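Local coordinates for protein alpha-galacturonidase (Bacillus subtilis, PDB 3FEF) that hydrolyses alpha-1,4-linked di-galacturonate to galacturonate, as a family 4 glycosidase that depends on NAD(+) and manganese, at residues 81-94 and 117-129. Sequence-based numbering, arbitrary orientation.
Sequences ISILPGSLDDMEVD and IRGLRAVPIFAEI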
loop_
_atom_site.group_PDB
_atom_site.type_symbol
_atom_site.label_atom_id
_atom_site.label_comp_id
_atom_site.label_asym_id
_atom_site.label_seq_id
_atom_site.Cartn_x
_atom_site.Cartn_y
_atom_site.Cartn_z
ATOM N N ILE A 81 21.507 20.880 13.111
ATOM C CA ILE A 81 21.163 22.015 12.272
ATOM C C ILE A 81 20.151 22.899 12.972
ATOM O O ILE A 81 19.031 22.469 13.305
ATOM C CB ILE A 81 20.555 21.590 10.918
ATOM C CG1 ILE A 81 21.418 20.509 10.265
ATOM C CG2 ILE A 81 20.383 22.823 10.011
ATOM C CD1 ILE A 81 20.740 19.837 9.051
ATOM N N SER A 82 20.556 24.142 13.176
ATOM C CA SER A 82 19.701 25.125 13.771
ATOM C C SER A 82 19.999 26.486 13.169
ATOM O O SER A 82 20.750 27.273 13.747
ATOM C CB SER A 82 19.973 25.167 15.265
ATOM O OG SER A 82 19.498 26.368 15.790
ATOM N N ILE A 83 19.442 26.750 11.995
ATOM C CA ILE A 83 19.677 28.012 11.305
ATOM C C ILE A 83 18.384 28.773 11.111
ATOM O O ILE A 83 17.287 28.234 11.289
ATOM C CB ILE A 83 20.263 27.805 9.910
ATOM C CG1 ILE A 83 19.307 26.970 9.062
ATOM C CG2 ILE A 83 21.664 27.174 9.978
ATOM C CD1 ILE A 83 19.799 26.761 7.676
ATOM N N LEU A 84 18.530 30.036 10.735
ATOM C CA LEU A 84 17.404 30.867 10.353
ATOM C C LEU A 84 17.446 30.988 8.836
ATOM O O LEU A 84 18.443 31.449 8.278
ATOM C CB LEU A 84 17.521 32.251 10.992
ATOM C CG LEU A 84 16.487 33.268 10.502
ATOM C CD1 LEU A 84 15.076 32.919 11.006
ATOM C CD2 LEU A 84 16.889 34.686 10.908
ATOM N N PRO A 85 16.385 30.519 8.161
ATOM C CA PRO A 85 16.239 30.643 6.708
ATOM C C PRO A 85 15.868 32.067 6.312
ATOM O O PRO A 85 14.688 32.411 6.273
ATOM C CB PRO A 85 15.075 29.705 6.379
ATOM C CG PRO A 85 14.819 28.899 7.641
ATOM C CD PRO A 85 15.310 29.723 8.774
ATOM N N GLY A 86 16.867 32.889 6.025
ATOM C CA GLY A 86 16.634 34.298 5.707
ATOM C C GLY A 86 16.866 35.181 6.914
ATOM O O GLY A 86 17.170 34.685 7.996
ATOM N N SER A 87 16.725 36.487 6.732
ATOM C CA SER A 87 16.968 37.441 7.802
ATOM C C SER A 87 15.673 37.732 8.538
ATOM O O SER A 87 14.592 37.337 8.094
ATOM C CB SER A 87 17.482 38.749 7.207
ATOM O OG SER A 87 16.572 39.212 6.210
ATOM N N LEU A 88 15.774 38.461 9.640
ATOM C CA LEU A 88 14.581 38.897 10.353
ATOM C C LEU A 88 13.787 39.901 9.514
ATOM O O LEU A 88 12.575 40.046 9.686
ATOM C CB LEU A 88 14.935 39.467 11.729
ATOM C CG LEU A 88 15.426 38.449 12.767
ATOM C CD1 LEU A 88 15.801 39.142 14.049
ATOM C CD2 LEU A 88 14.392 37.341 13.038
ATOM N N ASP A 89 14.458 40.581 8.589
ATOM C CA ASP A 89 13.739 41.429 7.628
ATOM C C ASP A 89 12.845 40.590 6.702
ATOM O O ASP A 89 11.708 40.958 6.436
ATOM C CB ASP A 89 14.702 42.308 6.816
ATOM C CG ASP A 89 15.530 43.238 7.697
ATOM O OD1 ASP A 89 14.999 43.764 8.705
ATOM O OD2 ASP A 89 16.722 43.441 7.391
ATOM N N ASP A 90 13.345 39.456 6.227
ATOM C CA ASP A 90 12.514 38.555 5.431
ATOM C C ASP A 90 11.296 38.114 6.241
ATOM O O ASP A 90 10.181 38.037 5.725
ATOM C CB ASP A 90 13.311 37.335 4.987
ATOM C CG ASP A 90 14.408 37.687 4.013
ATOM O OD1 ASP A 90 14.282 38.727 3.332
ATOM O OD2 ASP A 90 15.401 36.929 3.924
HETATM N N MSE A 91 11.516 37.867 7.524
HETATM C CA MSE A 91 10.465 37.355 8.388
HETATM C C MSE A 91 9.350 38.370 8.629
HETATM O O MSE A 91 8.170 38.003 8.712
HETATM C CB MSE A 91 11.057 36.867 9.709
HETATM C CG MSE A 91 10.187 35.856 10.397
HETATM SE SE MSE A 91 11.091 34.914 11.850
HETATM C CE MSE A 91 9.504 33.999 12.567
ATOM N N GLU A 92 9.724 39.641 8.738
ATOM C CA GLU A 92 8.763 40.718 8.878
ATOM C C GLU A 92 7.735 40.652 7.739
ATOM O O GLU A 92 6.537 40.880 7.939
ATOM C CB GLU A 92 9.493 42.062 8.883
ATOM C CG GLU A 92 8.645 43.256 9.321
ATOM C CD GLU A 92 9.485 44.521 9.521
ATOM O OE1 GLU A 92 10.494 44.455 10.263
ATOM O OE2 GLU A 92 9.144 45.577 8.936
ATOM N N VAL A 93 8.215 40.335 6.544
ATOM C CA VAL A 93 7.345 40.058 5.407
ATOM C C VAL A 93 6.549 38.750 5.614
ATOM O O VAL A 93 5.330 38.772 5.591
ATOM C CB VAL A 93 8.142 40.007 4.096
ATOM C CG1 VAL A 93 7.214 39.691 2.911
ATOM C CG2 VAL A 93 8.875 41.334 3.879
ATOM N N ASP A 94 7.227 37.629 5.843
ATOM C CA ASP A 94 6.511 36.373 6.135
ATOM C C ASP A 94 5.341 36.634 7.092
ATOM O O ASP A 94 4.199 36.292 6.820
ATOM C CB ASP A 94 7.427 35.340 6.814
ATOM C CG ASP A 94 8.616 34.939 5.965
ATOM O OD1 ASP A 94 8.612 35.225 4.756
ATOM O OD2 ASP A 94 9.557 34.321 6.512
ATOM N N ILE A 117 6.031 30.604 2.468
ATOM C CA ILE A 117 7.090 31.419 1.899
ATOM C C ILE A 117 8.411 31.045 2.556
ATOM O O ILE A 117 9.420 30.842 1.876
ATOM C CB ILE A 117 6.799 32.944 2.074
ATOM C CG1 ILE A 117 5.525 33.314 1.321
ATOM C CG2 ILE A 117 7.966 33.794 1.561
ATOM C CD1 ILE A 117 5.619 33.086 -0.185
ATOM N N ARG A 118 8.399 30.913 3.881
ATOM C CA ARG A 118 9.618 30.546 4.599
ATOM C C ARG A 118 10.160 29.181 4.154
ATOM O O ARG A 118 11.361 29.019 3.913
ATOM C CB ARG A 118 9.379 30.576 6.110
ATOM C CG ARG A 118 10.621 30.357 6.963
ATOM C CD ARG A 118 10.187 30.329 8.426
ATOM N NE ARG A 118 11.201 29.806 9.328
ATOM C CZ ARG A 118 11.696 30.495 10.350
ATOM N NH1 ARG A 118 11.253 31.723 10.579
ATOM N NH2 ARG A 118 12.621 29.952 11.138
ATOM N N GLY A 119 9.269 28.205 4.036
ATOM C CA GLY A 119 9.691 26.884 3.595
ATOM C C GLY A 119 10.345 27.017 2.236
ATOM O O GLY A 119 11.419 26.471 1.970
ATOM N N LEU A 120 9.688 27.759 1.363
ATOM C CA LEU A 120 10.192 27.958 0.023
ATOM C C LEU A 120 11.651 28.437 0.069
ATOM O O LEU A 120 12.516 27.914 -0.606
ATOM C CB LEU A 120 9.323 29.009 -0.624
ATOM C CG LEU A 120 8.844 28.823 -2.037
ATOM C CD1 LEU A 120 8.591 27.346 -2.347
ATOM C CD2 LEU A 120 7.570 29.662 -2.169
ATOM N N ARG A 121 11.908 29.450 0.877
ATOM C CA ARG A 121 13.252 29.991 1.087
ATOM C C ARG A 121 14.221 28.940 1.655
ATOM O O ARG A 121 15.404 28.913 1.332
ATOM C CB ARG A 121 13.122 31.167 2.056
ATOM C CG ARG A 121 14.225 32.194 2.046
ATOM C CD ARG A 121 13.714 33.575 2.552
ATOM N NE ARG A 121 13.320 33.569 3.963
ATOM C CZ ARG A 121 12.115 33.919 4.406
ATOM N NH1 ARG A 121 11.192 34.329 3.555
ATOM N NH2 ARG A 121 11.833 33.885 5.701
ATOM N N ALA A 122 13.726 28.069 2.521
ATOM C CA ALA A 122 14.614 27.108 3.193
ATOM C C ALA A 122 15.022 25.948 2.288
ATOM O O ALA A 122 16.060 25.333 2.494
ATOM C CB ALA A 122 13.946 26.569 4.476
ATOM N N VAL A 123 14.195 25.643 1.288
ATOM C CA VAL A 123 14.443 24.483 0.456
ATOM C C VAL A 123 15.865 24.440 -0.113
ATOM O O VAL A 123 16.561 23.434 0.029
ATOM C CB VAL A 123 13.367 24.319 -0.653
ATOM C CG1 VAL A 123 13.761 23.199 -1.640
ATOM C CG2 VAL A 123 12.010 24.004 -0.015
ATOM N N PRO A 124 16.303 25.512 -0.788
ATOM C CA PRO A 124 17.641 25.368 -1.396
ATOM C C PRO A 124 18.774 25.415 -0.368
ATOM O O PRO A 124 19.861 24.910 -0.628
ATOM C CB PRO A 124 17.721 26.529 -2.409
ATOM C CG PRO A 124 16.644 27.506 -1.990
ATOM C CD PRO A 124 15.584 26.723 -1.231
ATOM N N ILE A 125 18.524 25.986 0.805
ATOM C CA ILE A 125 19.509 25.920 1.884
ATOM C C ILE A 125 19.702 24.475 2.363
ATOM O O ILE A 125 20.820 24.033 2.612
ATOM C CB ILE A 125 19.117 26.831 3.063
ATOM C CG1 ILE A 125 19.036 28.288 2.598
ATOM C CG2 ILE A 125 20.121 26.698 4.203
ATOM C CD1 ILE A 125 18.708 29.276 3.719
ATOM N N PHE A 126 18.611 23.722 2.476
ATOM C CA PHE A 126 18.721 22.365 2.992
ATOM C C PHE A 126 19.155 21.366 1.919
ATOM O O PHE A 126 19.803 20.358 2.224
ATOM C CB PHE A 126 17.435 21.940 3.716
ATOM C CG PHE A 126 17.359 22.444 5.128
ATOM C CD1 PHE A 126 17.608 21.587 6.201
ATOM C CD2 PHE A 126 17.085 23.784 5.387
ATOM C CE1 PHE A 126 17.560 22.061 7.521
ATOM C CE2 PHE A 126 17.033 24.274 6.715
ATOM C CZ PHE A 126 17.274 23.412 7.776
ATOM N N ALA A 127 18.819 21.651 0.662
ATOM C CA ALA A 127 19.342 20.863 -0.449
ATOM C C ALA A 127 20.862 20.918 -0.425
ATOM O O ALA A 127 21.531 19.898 -0.604
ATOM C CB ALA A 127 18.814 21.395 -1.789
ATOM N N GLU A 128 21.405 22.114 -0.195
ATOM C CA GLU A 128 22.854 22.304 -0.126
ATOM C C GLU A 128 23.466 21.603 1.097
ATOM O O GLU A 128 24.518 20.980 1.012
ATOM C CB GLU A 128 23.228 23.804 -0.124
ATOM C CG GLU A 128 24.745 24.031 0.033
ATOM C CD GLU A 128 25.205 25.469 -0.216
ATOM O OE1 GLU A 128 24.499 26.435 0.173
ATOM O OE2 GLU A 128 26.307 25.636 -0.795
ATOM N N ILE A 129 22.805 21.713 2.241
ATOM C CA ILE A 129 23.249 20.994 3.432
ATOM C C ILE A 129 23.203 19.486 3.191
ATOM O O ILE A 129 24.154 18.763 3.489
ATOM C CB ILE A 129 22.408 21.386 4.650
ATOM C CG1 ILE A 129 22.795 22.802 5.109
ATOM C CG2 ILE A 129 22.609 20.386 5.760
ATOM C CD1 ILE A 129 21.784 23.437 6.112
HETATM O O HOH W 1 14.143 28.082 12.491
#
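Arg-121 reaches from helix 112-136 into the bend ahead of helix 88-96 and ties both together. Its NE, 2.9 Å from Pro-85 O, and its NH2 grip that one carbonyl oxygen side-on, while the far edge of the guanidinium meets Asp-94 in a paired salt bridge: NH1 to OD1 at 3.0 Å, on the syn lone pair, and NH2 to OD2, modelled at a doubtfully short 2.5 Å. The bend at chi3 (66°) turns the guanidinium to serve both partners. A leucine in place of Arg-121 would probably leave the buried Asp-94 carboxylate without its countercharge and Pro-85 O without both donors.

Packing is tightest where Ile-83 CD1 presses on Ile-125 CG2 at 3.5 Å; the same methyl meets Phe-126 CE2. Pro-85 CB sits on Ala-122 CB at 3.8 Å. Arg-118 is buried too: its NE bonds to Asn-147 O, beside the probable substrate site, and selenomethionine Met-91 brings SE to the guanidinium edge, 3.4 Å from NH1. The more open side is at Arg-121, where partly exposed Asp-90 lays CB over the centre of one guanidinium face, 3.7 Å from CZ, and joins Ser-87 in a capping box.

In the Rossmann-type domain, the loop after strand 78-81 runs along helix 112-136 before helix 88-96 begins, with strand 6-11 touching Ile-83 and Ile-129, and helix 149-159 packing on Ala-122 and Phe-126. Helix 295-314, from the C-terminal family region, packs on Met-91.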